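Local coordinates for CIR protein (Plasmodium chabaudi chabaudi, PDB 6ZYV) that is of unknown function but belongs to the PIR family of malaria variant antigens, with an ectodomain probably displayed by infected red blood cells, at residues E71-D76 and D85-Y90; C79-K84 and D133-G138; Q193-D198 and S206-I211; N217-L222 and N233-P238. The protein carries 5 engineered substitutions. All blocks are in the same frame, centred on the assembly; numbering follows the deposited sequence.

Contact 1 (E71-D76 and D85-Y90)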
loop_
_atom_site.group_PDB
_atom_site.type_symbol
_atom_site.label_atom_id
_atom_site.label_comp_id
_atom_site.label_asym_id
_atom_site.label_seq_id
_atom_site.Cartn_x
_atom_site.Cartn_y
_atom_site.Cartn_z
ATOM N N GLU A 71 -11.079 -4.179 1.468
ATOM C CA GLU A 71 -12.531 -3.971 1.483
ATOM C C GLU A 71 -13.154 -4.558 2.793
ATOM O O GLU A 71 -14.134 -4.018 3.298
ATOM C CB GLU A 71 -13.165 -4.615 0.236
ATOM C CG GLU A 71 -14.668 -4.425 0.123
ATOM C CD GLU A 71 -15.376 -5.246 -0.946
ATOM O OE1 GLU A 71 -14.901 -6.355 -1.286
ATOM O OE2 GLU A 71 -16.429 -4.781 -1.431
ATOM N N HIS A 72 -12.553 -5.611 3.371
ATOM C CA HIS A 72 -13.047 -6.196 4.628
ATOM C C HIS A 72 -12.963 -5.226 5.804
ATOM O O HIS A 72 -13.641 -5.442 6.806
ATOM C CB HIS A 72 -12.253 -7.446 5.010
ATOM C CG HIS A 72 -12.377 -8.577 4.053
ATOM N ND1 HIS A 72 -13.566 -8.846 3.403
ATOM C CD2 HIS A 72 -11.464 -9.516 3.711
ATOM C CE1 HIS A 72 -13.337 -9.932 2.684
ATOM N NE2 HIS A 72 -12.078 -10.355 2.825
ATOM N N ILE A 73 -12.093 -4.191 5.709
ATOM C CA ILE A 73 -11.960 -3.173 6.743
ATOM C C ILE A 73 -13.255 -2.346 6.836
ATOM O O ILE A 73 -13.649 -1.941 7.930
ATOM C CB ILE A 73 -10.698 -2.293 6.523
ATOM C CG1 ILE A 73 -9.430 -3.166 6.332
ATOM C CG2 ILE A 73 -10.509 -1.327 7.709
ATOM C CD1 ILE A 73 -8.153 -2.355 5.899
ATOM N N CYS A 74 -13.954 -2.154 5.722
ATOM C CA CYS A 74 -15.231 -1.457 5.697
ATOM C C CYS A 74 -16.297 -2.294 6.406
ATOM O O CYS A 74 -16.234 -3.541 6.378
ATOM C CB CYS A 74 -15.644 -1.163 4.257
ATOM S SG CYS A 74 -14.394 -0.272 3.296
ATOM N N ASP A 75 -17.301 -1.635 7.015
ATOM C CA ASP A 75 -18.397 -2.365 7.636
ATOM C C ASP A 75 -19.221 -3.051 6.567
ATOM O O ASP A 75 -19.500 -2.444 5.535
ATOM C CB ASP A 75 -19.262 -1.445 8.505
ATOM C CG ASP A 75 -18.580 -1.087 9.813
ATOM O OD1 ASP A 75 -17.778 -1.922 10.325
ATOM O OD2 ASP A 75 -18.842 0.023 10.333
ATOM N N ASP A 76 -19.511 -4.361 6.784
ATOM C CA ASP A 76 -20.212 -5.255 5.877
ATOM C C ASP A 76 -19.598 -5.307 4.490
ATOM O O ASP A 76 -20.320 -5.550 3.525
ATOM C CB ASP A 76 -21.697 -4.884 5.790
ATOM C CG ASP A 76 -22.437 -4.904 7.104
ATOM O OD1 ASP A 76 -21.872 -5.396 8.102
ATOM O OD2 ASP A 76 -23.589 -4.446 7.132
ATOM N N ASP A 85 -11.444 4.860 -2.641
ATOM C CA ASP A 85 -10.362 5.691 -3.152
ATOM C C ASP A 85 -9.080 5.475 -2.326
ATOM O O ASP A 85 -8.013 5.247 -2.883
ATOM C CB ASP A 85 -10.796 7.173 -3.146
ATOM C CG ASP A 85 -9.730 8.115 -3.657
ATOM O OD1 ASP A 85 -8.875 8.550 -2.844
ATOM O OD2 ASP A 85 -9.736 8.415 -4.872
ATOM N N GLN A 86 -9.200 5.508 -0.998
ATOM C CA GLN A 86 -8.077 5.298 -0.106
ATOM C C GLN A 86 -7.460 3.895 -0.293
ATOM O O GLN A 86 -6.242 3.790 -0.403
ATOM C CB GLN A 86 -8.555 5.490 1.343
ATOM C CG GLN A 86 -7.447 5.772 2.327
ATOM C CD GLN A 86 -7.916 5.751 3.780
ATOM O OE1 GLN A 86 -8.881 5.078 4.157
ATOM N NE2 GLN A 86 -7.217 6.469 4.645
ATOM N N TYR A 87 -8.286 2.836 -0.375
ATOM C CA TYR A 87 -7.791 1.477 -0.512
ATOM C C TYR A 87 -7.202 1.216 -1.865
ATOM O O TYR A 87 -6.187 0.518 -1.950
ATOM C CB TYR A 87 -8.871 0.439 -0.132
ATOM C CG TYR A 87 -9.205 0.552 1.340
ATOM C CD1 TYR A 87 -8.201 0.702 2.287
ATOM C CD2 TYR A 87 -10.522 0.577 1.780
ATOM C CE1 TYR A 87 -8.500 0.902 3.630
ATOM C CE2 TYR A 87 -10.832 0.771 3.124
ATOM C CZ TYR A 87 -9.815 0.925 4.044
ATOM O OH TYR A 87 -10.097 1.080 5.373
ATOM N N ALA A 88 -7.780 1.800 -2.924
ATOM C CA ALA A 88 -7.195 1.655 -4.265
ATOM C C ALA A 88 -5.802 2.313 -4.293
ATOM O O ALA A 88 -4.867 1.760 -4.858
ATOM C CB ALA A 88 -8.091 2.297 -5.311
ATOM N N GLY A 89 -5.666 3.440 -3.612
ATOM C CA GLY A 89 -4.406 4.145 -3.512
ATOM C C GLY A 89 -3.330 3.358 -2.802
ATOM O O GLY A 89 -2.188 3.378 -3.261
ATOM N N TYR A 90 -3.668 2.654 -1.687
ATOM C CA TYR A 90 -2.689 1.829 -0.960
ATOM C C TYR A 90 -2.230 0.662 -1.800
ATOM O O TYR A 90 -1.034 0.389 -1.833
ATOM C CB TYR A 90 -3.262 1.267 0.349
ATOM C CG TYR A 90 -3.536 2.293 1.409
ATOM C CD1 TYR A 90 -2.592 3.249 1.735
ATOM C CD2 TYR A 90 -4.705 2.249 2.158
ATOM C CE1 TYR A 90 -2.832 4.179 2.729
ATOM C CE2 TYR A 90 -4.963 3.178 3.141
ATOM C CZ TYR A 90 -4.026 4.145 3.422
ATOM O OH TYR A 90 -4.335 4.985 4.452
#
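I73 and C74 are the last two residues of a type I beta turn, E71 to C74, whose closing bond runs from C74 N to E71 O (3.1 Å); I73 points toward Y87 on helix 81-101 and C74 lies beside it. The example illustrates how one aromatic ring can pack a disulfide-tied turn onto a helix without polar bonds between the two segments. The C74 sulfur comes up to the edge of the Y87 ring, near its plane: SG is 3.7 Å from CE2 and 5.0 Å from the ring centroid, on a line 79° off the ring normal. This is a cysteine sulfur-aromatic contact, made by a sulfur already committed to the disulfide with C79. I73 meets the far end of the same ring. Its CG2 methyl lies 3.4 Å from Y87 OH, while CD1 approaches Y87 CE1 obliquely at 4.0 Å. Both branches reach the hydroxyl end, CG2 at the oxygen and CD1 also at CE1, because CG2 stands anti to the backbone N of I73 and CG1, which carries CD1, lies beside it (chi1 -51°). Around this pairing, I73 also touches Y10 and V11 of helix 8-20, Y87 reaches N7 just ahead of that helix, and D85 and A88 of helix 81-101 pack on I139 of helix 134-149.

Contact 2 (C79-K84 and D133-G138)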
loop_
_atom_site.group_PDB
_atom_site.type_symbol
_atom_site.label_atom_id
_atom_site.label_comp_id
_atom_site.label_asym_id
_atom_site.label_seq_id
_atom_site.Cartn_x
_atom_site.Cartn_y
_atom_site.Cartn_z
ATOM N N CYS A 79 -17.856 -0.343 1.234
ATOM C CA CYS A 79 -16.998 0.816 1.308
ATOM C C CYS A 79 -17.643 2.081 0.745
ATOM O O CYS A 79 -18.298 2.041 -0.289
ATOM C CB CYS A 79 -15.661 0.526 0.630
ATOM S SG CYS A 79 -14.730 -0.853 1.363
ATOM N N SER A 80 -17.400 3.210 1.398
ATOM C CA SER A 80 -17.822 4.505 0.885
ATOM C C SER A 80 -16.899 4.896 -0.300
ATOM O O SER A 80 -15.872 4.241 -0.532
ATOM C CB SER A 80 -17.736 5.564 1.989
ATOM O OG SER A 80 -16.397 5.867 2.337
ATOM N N GLN A 81 -17.229 5.979 -1.028
ATOM C CA GLN A 81 -16.371 6.464 -2.121
ATOM C C GLN A 81 -14.968 6.814 -1.611
ATOM O O GLN A 81 -13.984 6.459 -2.244
ATOM C CB GLN A 81 -16.983 7.684 -2.803
ATOM C CG GLN A 81 -16.353 7.945 -4.158
ATOM C CD GLN A 81 -17.003 7.120 -5.248
ATOM O OE1 GLN A 81 -17.120 5.883 -5.156
ATOM N NE2 GLN A 81 -17.422 7.790 -6.311
ATOM N N ASN A 82 -14.895 7.434 -0.438
ATOM C CA ASN A 82 -13.651 7.809 0.212
ATOM C C ASN A 82 -12.809 6.585 0.596
ATOM O O ASN A 82 -11.586 6.614 0.431
ATOM C CB ASN A 82 -13.936 8.718 1.418
ATOM C CG ASN A 82 -12.705 9.108 2.209
ATOM O OD1 ASN A 82 -11.739 9.716 1.687
ATOM N ND2 ASN A 82 -12.701 8.746 3.497
ATOM N N GLU A 83 -13.457 5.502 1.093
ATOM C CA GLU A 83 -12.767 4.274 1.469
ATOM C C GLU A 83 -12.270 3.579 0.213
ATOM O O GLU A 83 -11.120 3.210 0.164
ATOM C CB GLU A 83 -13.679 3.326 2.291
ATOM C CG GLU A 83 -13.835 3.731 3.748
ATOM C CD GLU A 83 -14.989 3.056 4.472
ATOM O OE1 GLU A 83 -14.781 2.570 5.610
ATOM O OE2 GLU A 83 -16.100 2.997 3.897
ATOM N N LYS A 84 -13.097 3.441 -0.823
ATOM C CA LYS A 84 -12.677 2.808 -2.080
ATOM C C LYS A 84 -11.429 3.506 -2.662
ATOM O O LYS A 84 -10.470 2.833 -3.050
ATOM C CB LYS A 84 -13.808 2.867 -3.119
ATOM C CG LYS A 84 -14.839 1.801 -2.943
ATOM C CD LYS A 84 -16.157 2.239 -3.552
ATOM C CE LYS A 84 -17.229 1.186 -3.445
ATOM N NZ LYS A 84 -18.530 1.705 -3.947
ATOM N N ASP A 133 -17.466 -1.163 -11.961
ATOM C CA ASP A 133 -17.981 0.211 -11.863
ATOM C C ASP A 133 -17.131 1.179 -12.687
ATOM O O ASP A 133 -15.901 1.108 -12.615
ATOM C CB ASP A 133 -17.994 0.697 -10.396
ATOM C CG ASP A 133 -18.881 -0.096 -9.443
ATOM O OD1 ASP A 133 -19.494 -1.097 -9.888
ATOM O OD2 ASP A 133 -18.957 0.282 -8.249
ATOM N N SER A 134 -17.763 2.091 -13.466
ATOM C CA SER A 134 -16.976 3.100 -14.192
ATOM C C SER A 134 -16.389 4.118 -13.199
ATOM O O SER A 134 -15.294 4.651 -13.440
ATOM C CB SER A 134 -17.776 3.777 -15.303
ATOM O OG SER A 134 -18.644 4.789 -14.817
ATOM N N ASN A 135 -17.085 4.361 -12.057
ATOM C CA ASN A 135 -16.559 5.251 -11.018
ATOM C C ASN A 135 -15.256 4.679 -10.425
ATOM O O ASN A 135 -14.341 5.433 -10.115
ATOM C CB ASN A 135 -17.590 5.469 -9.916
ATOM C CG ASN A 135 -18.283 6.815 -9.977
ATOM O OD1 ASN A 135 -18.517 7.460 -8.948
ATOM N ND2 ASN A 135 -18.637 7.273 -11.176
ATOM N N TYR A 136 -15.173 3.346 -10.300
ATOM C CA TYR A 136 -14.006 2.683 -9.753
ATOM C C TYR A 136 -12.838 2.725 -10.713
ATOM O O TYR A 136 -11.703 2.942 -10.298
ATOM C CB TYR A 136 -14.310 1.228 -9.359
ATOM C CG TYR A 136 -13.209 0.664 -8.486
ATOM C CD1 TYR A 136 -13.015 1.128 -7.192
ATOM C CD2 TYR A 136 -12.295 -0.260 -8.988
ATOM C CE1 TYR A 136 -11.988 0.643 -6.397
ATOM C CE2 TYR A 136 -11.276 -0.771 -8.195
ATOM C CZ TYR A 136 -11.118 -0.305 -6.904
ATOM O OH TYR A 136 -10.106 -0.772 -6.109
ATOM N N LYS A 137 -13.121 2.534 -12.007
ATOM C CA LYS A 137 -12.089 2.600 -13.034
ATOM C C LYS A 137 -11.437 4.015 -13.048
ATOM O O LYS A 137 -10.225 4.109 -13.154
ATOM C CB LYS A 137 -12.661 2.223 -14.417
ATOM C CG LYS A 137 -11.613 2.181 -15.534
ATOM C CD LYS A 137 -10.416 1.258 -15.226
ATOM C CE LYS A 137 -9.288 1.436 -16.225
ATOM N NZ LYS A 137 -8.056 0.704 -15.824
ATOM N N GLY A 138 -12.231 5.051 -12.808
ATOM C CA GLY A 138 -11.747 6.420 -12.729
ATOM C C GLY A 138 -10.817 6.607 -11.552
ATOM O O GLY A 138 -9.802 7.285 -11.679
HETATM O O HOH W 1 -10.560 -0.029 -3.345
#
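K84 and Y136 mark the closest backbone approach, CA to CA 7.8 Å, where the opening turns of helices 81-101 and 134-149 lie beside each other. The first of these turns is well defined by a capping box: S80 OG accepts from E83 N, and E83 OE2 in turn accepts from S80 N through its anti lone pair, 2.8 Å away and nearly straight. Across the gap, a direct bond joins two surface amides. Q81 NE2 donates to N135 OD1 over 2.9 Å, with the acceptor almost in the amide plane of Q81 but the N-H bent to 145°; the two amide planes stand 39° apart. Q81 reaches its partner because its chain bends at chi2 (85°), turning the amide toward the other helix. A second link is made through solvent. One water donates to K84 O at 2.9 Å and also hydrogen-bonds Y136 OH at 2.9 Å, sitting in the plane of the tyrosine ring at its edge. K84 O itself is near that plane too, 4.3 Å from Y136 CE1, while Y136 packs on L67 of helix 55-71. The K84 ammonium, for its part, points into the neighbourhood of D133, but NZ and OD2 remain 4.6 Å apart, beyond a salt bridge. The chemistry is therefore that of a partly buried seam: one amide-to-amide hydrogen bond between exposed side chains, a single water extending the reach of a backbone carbonyl to a buried tyrosine, and a loose charge pair that probably adds only modest, solvent-screened attraction.

Contact 3 (Q193-D198 and S206-I211)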
loop_
_atom_site.group_PDB
_atom_site.type_symbol
_atom_site.label_atom_id
_atom_site.label_comp_id
_atom_site.label_asym_id
_atom_site.label_seq_id
_atom_site.Cartn_x
_atom_site.Cartn_y
_atom_site.Cartn_z
ATOM N N GLN A 193 11.517 14.379 7.007
ATOM C CA GLN A 193 12.077 15.699 6.716
ATOM C C GLN A 193 13.279 15.554 5.770
ATOM O O GLN A 193 13.397 16.315 4.822
ATOM C CB GLN A 193 12.518 16.410 8.013
ATOM C CG GLN A 193 13.102 17.814 7.791
ATOM C CD GLN A 193 12.065 18.775 7.259
ATOM O OE1 GLN A 193 11.221 19.283 8.000
ATOM N NE2 GLN A 193 12.097 19.046 5.956
ATOM N N LYS A 194 14.115 14.526 5.985
ATOM C CA LYS A 194 15.254 14.225 5.136
ATOM C C LYS A 194 14.778 13.808 3.739
ATOM O O LYS A 194 15.400 14.188 2.755
ATOM C CB LYS A 194 16.148 13.153 5.765
ATOM C CG LYS A 194 17.428 12.910 4.982
ATOM C CD LYS A 194 18.482 12.138 5.790
ATOM C CE LYS A 194 19.730 11.844 4.984
ATOM N NZ LYS A 194 19.496 10.753 4.006
ATOM N N PHE A 195 13.674 13.065 3.642
ATOM C CA PHE A 195 13.103 12.668 2.356
ATOM C C PHE A 195 12.676 13.932 1.541
ATOM O O PHE A 195 12.923 13.999 0.342
ATOM C CB PHE A 195 11.926 11.694 2.575
ATOM C CG PHE A 195 10.959 11.579 1.420
ATOM C CD1 PHE A 195 11.268 10.807 0.309
ATOM C CD2 PHE A 195 9.766 12.282 1.427
ATOM C CE1 PHE A 195 10.405 10.749 -0.766
ATOM C CE2 PHE A 195 8.902 12.231 0.347
ATOM C CZ PHE A 195 9.219 11.465 -0.739
ATOM N N LEU A 196 12.040 14.911 2.198
ATOM C CA LEU A 196 11.596 16.139 1.544
ATOM C C LEU A 196 12.788 16.951 1.052
ATOM O O LEU A 196 12.770 17.454 -0.076
ATOM C CB LEU A 196 10.728 16.988 2.493
ATOM C CG LEU A 196 9.411 16.357 2.970
ATOM C CD1 LEU A 196 8.676 17.269 3.983
ATOM C CD2 LEU A 196 8.513 16.022 1.790
ATOM N N ASN A 197 13.830 17.066 1.904
ATOM C CA ASN A 197 15.060 17.809 1.625
ATOM C C ASN A 197 15.898 17.143 0.546
ATOM O O ASN A 197 16.250 17.802 -0.407
ATOM C CB ASN A 197 15.888 18.021 2.903
ATOM C CG ASN A 197 15.195 18.833 3.964
ATOM O OD1 ASN A 197 14.083 19.318 3.766
ATOM N ND2 ASN A 197 15.813 19.006 5.126
ATOM N N ASP A 198 16.203 15.858 0.665
ATOM C CA ASP A 198 17.028 15.149 -0.300
ATOM C C ASP A 198 16.410 15.100 -1.686
ATOM O O ASP A 198 17.131 15.140 -2.678
ATOM C CB ASP A 198 17.292 13.704 0.155
ATOM C CG ASP A 198 18.206 13.534 1.351
ATOM O OD1 ASP A 198 18.762 14.560 1.836
ATOM O OD2 ASP A 198 18.361 12.382 1.810
ATOM N N SER A 206 0.509 19.753 -6.714
ATOM C CA SER A 206 -0.784 19.094 -6.846
ATOM C C SER A 206 -0.704 17.596 -6.673
ATOM O O SER A 206 -1.529 17.032 -5.953
ATOM C CB SER A 206 -1.422 19.381 -8.205
ATOM O OG SER A 206 -1.695 20.755 -8.423
ATOM N N SER A 207 0.279 16.953 -7.348
ATOM C CA SER A 207 0.479 15.506 -7.330
ATOM C C SER A 207 0.966 15.024 -6.004
ATOM O O SER A 207 0.592 13.919 -5.592
ATOM C CB SER A 207 1.501 15.101 -8.389
ATOM O OG SER A 207 0.977 15.434 -9.658
ATOM N N TYR A 208 1.867 15.794 -5.367
ATOM C CA TYR A 208 2.376 15.370 -4.081
ATOM C C TYR A 208 1.251 15.432 -3.031
ATOM O O TYR A 208 1.107 14.500 -2.251
ATOM C CB TYR A 208 3.601 16.160 -3.649
ATOM C CG TYR A 208 4.218 15.537 -2.418
ATOM C CD1 TYR A 208 4.957 14.360 -2.506
ATOM C CD2 TYR A 208 3.976 16.064 -1.151
ATOM C CE1 TYR A 208 5.450 13.729 -1.371
ATOM C CE2 TYR A 208 4.481 15.452 -0.010
ATOM C CZ TYR A 208 5.217 14.281 -0.128
ATOM O OH TYR A 208 5.708 13.633 0.973
ATOM N N LYS A 209 0.377 16.477 -3.103
ATOM C CA LYS A 209 -0.762 16.692 -2.193
ATOM C C LYS A 209 -1.744 15.525 -2.169
ATOM O O LYS A 209 -2.447 15.323 -1.164
ATOM C CB LYS A 209 -1.524 18.011 -2.512
ATOM C CG LYS A 209 -0.865 19.356 -2.076
ATOM C CD LYS A 209 -1.141 20.478 -3.163
ATOM C CE LYS A 209 -1.989 21.700 -2.830
ATOM N NZ LYS A 209 -2.131 22.648 -3.988
ATOM N N GLN A 210 -1.816 14.755 -3.271
ATOM C CA GLN A 210 -2.715 13.616 -3.348
ATOM C C GLN A 210 -2.118 12.332 -2.800
ATOM O O GLN A 210 -2.882 11.408 -2.517
ATOM C CB GLN A 210 -3.239 13.405 -4.764
ATOM C CG GLN A 210 -4.201 14.476 -5.227
ATOM C CD GLN A 210 -5.198 13.933 -6.227
ATOM O OE1 GLN A 210 -5.227 14.349 -7.385
ATOM N NE2 GLN A 210 -6.037 12.984 -5.804
ATOM N N ILE A 211 -0.780 12.223 -2.679
ATOM C CA ILE A 211 -0.191 11.012 -2.050
ATOM C C ILE A 211 0.140 11.267 -0.562
ATOM O O ILE A 211 0.079 10.351 0.239
ATOM C CB ILE A 211 0.995 10.407 -2.831
ATOM C CG1 ILE A 211 2.189 11.375 -2.868
ATOM C CG2 ILE A 211 0.533 10.076 -4.225
ATOM C CD1 ILE A 211 3.458 10.774 -3.443
#
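Buried side-chain packing joins F195 and L196, near the C-terminal end of helix 181-198, to Y208 on the short, weakly bonded helix around 206-211, with only a non-helical connection of seven residues between the segments. It shows how a single long aromatic side chain can span two backbones that are well apart: the nearest CA atoms, those of L196 and Y208, are separated by 10.8 Å. F195 and Y208 reach out from opposite directions. The phenol oxygen arrives at the edge of the phenylalanine ring and in its plane, Y208 OH to F195 CE2 3.5 Å, while the ring carbons F195 CE2 and Y208 CE1 are 4.1 Å apart. L196 comes in at about a right angle to the tyrosine, its CD2 methyl 3.8 Å from Y208 OH and 4.2 Å from Y208 CZ. With CG anti to the backbone N (chi1 -171°), Y208 extends away from its own helix to this junction. There the hydroxyl of this buried residue is hydrogen-bonded to that of Y192 on helix 181-198. F195 also packs against F157 and I160 of helix 154-174; L196 touches V201 of the connection, and I211 reaches M147 of helix 134-149 and I154 of helix 154-174.

Contact 4 (N217-L222 and N233-P238)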
loop_
_atom_site.group_PDB
_atom_site.type_symbol
_atom_site.label_atom_id
_atom_site.label_comp_id
_atom_site.label_asym_id
_atom_site.label_seq_id
_atom_site.Cartn_x
_atom_site.Cartn_y
_atom_site.Cartn_z
ATOM N N ASN A 217 -2.370 11.251 7.374
ATOM C CA ASN A 217 -3.448 10.619 8.132
ATOM C C ASN A 217 -2.889 9.436 8.931
ATOM O O ASN A 217 -3.245 9.276 10.099
ATOM C CB ASN A 217 -4.597 10.165 7.236
ATOM C CG ASN A 217 -5.295 11.302 6.531
ATOM O OD1 ASN A 217 -5.402 12.411 7.039
ATOM N ND2 ASN A 217 -5.790 11.046 5.336
ATOM N N GLY A 218 -1.990 8.664 8.319
ATOM C CA GLY A 218 -1.374 7.519 8.978
ATOM C C GLY A 218 -0.585 7.852 10.231
ATOM O O GLY A 218 -0.716 7.167 11.244
ATOM N N TYR A 219 0.229 8.905 10.172
ATOM C CA TYR A 219 1.016 9.374 11.299
ATOM C C TYR A 219 0.094 9.967 12.389
ATOM O O TYR A 219 0.246 9.633 13.557
ATOM C CB TYR A 219 2.061 10.410 10.848
ATOM C CG TYR A 219 2.899 10.943 11.989
ATOM C CD1 TYR A 219 3.823 10.135 12.636
ATOM C CD2 TYR A 219 2.730 12.244 12.453
ATOM C CE1 TYR A 219 4.581 10.618 13.699
ATOM C CE2 TYR A 219 3.469 12.731 13.519
ATOM C CZ TYR A 219 4.391 11.914 14.145
ATOM O OH TYR A 219 5.104 12.389 15.221
ATOM N N ASP A 220 -0.899 10.779 12.003
ATOM C CA ASP A 220 -1.848 11.369 12.944
ATOM C C ASP A 220 -2.593 10.276 13.711
ATOM O O ASP A 220 -2.716 10.359 14.936
ATOM C CB ASP A 220 -2.865 12.273 12.219
ATOM C CG ASP A 220 -2.375 13.666 11.855
ATOM O OD1 ASP A 220 -1.275 14.067 12.342
ATOM O OD2 ASP A 220 -3.076 14.355 11.062
ATOM N N ASN A 221 -3.029 9.221 13.005
ATOM C CA ASN A 221 -3.735 8.137 13.671
ATOM C C ASN A 221 -2.787 7.383 14.600
ATOM O O ASN A 221 -3.176 7.036 15.713
ATOM C CB ASN A 221 -4.424 7.200 12.682
ATOM C CG ASN A 221 -5.084 6.028 13.402
ATOM O OD1 ASN A 221 -6.189 6.165 13.965
ATOM N ND2 ASN A 221 -4.387 4.878 13.476
ATOM N N LEU A 222 -1.551 7.132 14.151
ATOM C CA LEU A 222 -0.582 6.398 14.959
ATOM C C LEU A 222 -0.323 7.078 16.345
ATOM O O LEU A 222 -0.415 6.415 17.388
ATOM C CB LEU A 222 0.718 6.207 14.153
ATOM C CG LEU A 222 1.841 5.303 14.703
ATOM C CD1 LEU A 222 2.798 6.081 15.619
ATOM C CD2 LEU A 222 1.317 4.013 15.335
ATOM N N ASN A 233 4.153 14.114 24.191
ATOM C CA ASN A 233 4.070 15.240 23.278
ATOM C C ASN A 233 4.786 14.832 21.989
ATOM O O ASN A 233 5.995 14.934 21.898
ATOM C CB ASN A 233 4.743 16.437 23.923
ATOM C CG ASN A 233 4.787 17.698 23.104
ATOM O OD1 ASN A 233 5.613 18.580 23.368
ATOM N ND2 ASN A 233 3.902 17.840 22.112
ATOM N N PHE A 234 4.039 14.352 21.015
ATOM C CA PHE A 234 4.586 13.877 19.754
ATOM C C PHE A 234 4.897 15.033 18.827
ATOM O O PHE A 234 4.166 16.021 18.807
ATOM C CB PHE A 234 3.621 12.875 19.097
ATOM C CG PHE A 234 3.574 11.541 19.803
ATOM C CD1 PHE A 234 4.433 10.522 19.445
ATOM C CD2 PHE A 234 2.658 11.301 20.814
ATOM C CE1 PHE A 234 4.381 9.290 20.085
ATOM C CE2 PHE A 234 2.607 10.058 21.456
ATOM C CZ PHE A 234 3.484 9.072 21.099
ATOM N N PRO A 235 6.002 14.945 18.066
ATOM C CA PRO A 235 6.315 16.024 17.129
ATOM C C PRO A 235 5.308 16.042 15.969
ATOM O O PRO A 235 4.759 15.004 15.587
ATOM C CB PRO A 235 7.736 15.661 16.642
ATOM C CG PRO A 235 7.787 14.190 16.741
ATOM C CD PRO A 235 6.958 13.824 17.941
ATOM N N PRO A 236 5.050 17.226 15.401
ATOM C CA PRO A 236 4.154 17.288 14.240
ATOM C C PRO A 236 4.861 16.807 12.967
ATOM O O PRO A 236 6.086 16.864 12.863
ATOM C CB PRO A 236 3.815 18.774 14.139
ATOM C CG PRO A 236 5.056 19.470 14.672
ATOM C CD PRO A 236 5.642 18.545 15.720
ATOM N N LEU A 237 4.090 16.335 11.994
ATOM C CA LEU A 237 4.644 15.885 10.731
ATOM C C LEU A 237 5.162 17.102 9.956
ATOM O O LEU A 237 4.442 18.090 9.837
ATOM C CB LEU A 237 3.568 15.177 9.907
ATOM C CG LEU A 237 4.095 14.488 8.658
ATOM C CD1 LEU A 237 4.822 13.219 9.012
ATOM C CD2 LEU A 237 2.986 14.213 7.684
ATOM N N PRO A 238 6.419 17.048 9.459
ATOM C CA PRO A 238 6.970 18.163 8.667
ATOM C C PRO A 238 6.061 18.634 7.518
ATOM O O PRO A 238 5.386 17.815 6.897
ATOM C CB PRO A 238 8.273 17.588 8.123
ATOM C CG PRO A 238 8.644 16.523 9.095
ATOM C CD PRO A 238 7.377 15.935 9.573
#
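Y219 holds CG anti to the backbone N (chi1 179°), which carries its ring out from helix 213-226 to the returning chain. L237, its CG likewise anti to the backbone N, passes the tyrosine side chain in the opposite direction. Their contact is CB of L237 on CD2 of Y219, at 4.0 Å. The tyrosine hydroxyl reaches back to P235, two residues before L237, and donates to its carbonyl oxygen, Y219 OH to P235 O 2.7 Å. The C=O...donor angle is 144°, with the donor somewhat tilted from the carbonyl plane, and P235 O in turn lies in the plane of the tyrosine ring at its edge. The proline ring crosses the Y219 side chain at about a right angle, P235 CG being 3.6 Å from Y219 OH. F188 of helix 181-198 meets the Y219 ring with the planes at about 20°, and F234 touches C181 and C226, the partners of a disulfide between the two helices. As a worked case, this shows that P235 and P236 have no backbone N-H to donate, while the P235 carbonyl can still accept, here from the Y219 hydroxyl: the torsions from F234 to P238 are those of an extended, polyproline II-like segment laid against a helical bundle.

Overall arrangement
The four contacts form two local pairs within one all-helical ectodomain. Contacts 1 and 2 share helix 81-101, with centres 10 Å apart, and are covalently coupled: C74 SG and C79 SG form a disulfide of 2.0 Å. The same helix also offers A88 CB to Y136 OH at 3.8 Å, so the tyrosine of contact 2 packs beside contact 1. Contacts 3 and 4 have centres 16 Å apart and meet where P238 CB lies 3.4 Å from Q193 OE1; their helices 206-211 and 213-226 follow each other in the chain. Between the pairs, centres are 22 to 27 Å apart and nothing touches. No active site or ligand is known, and the contacts are described as packing within the fold.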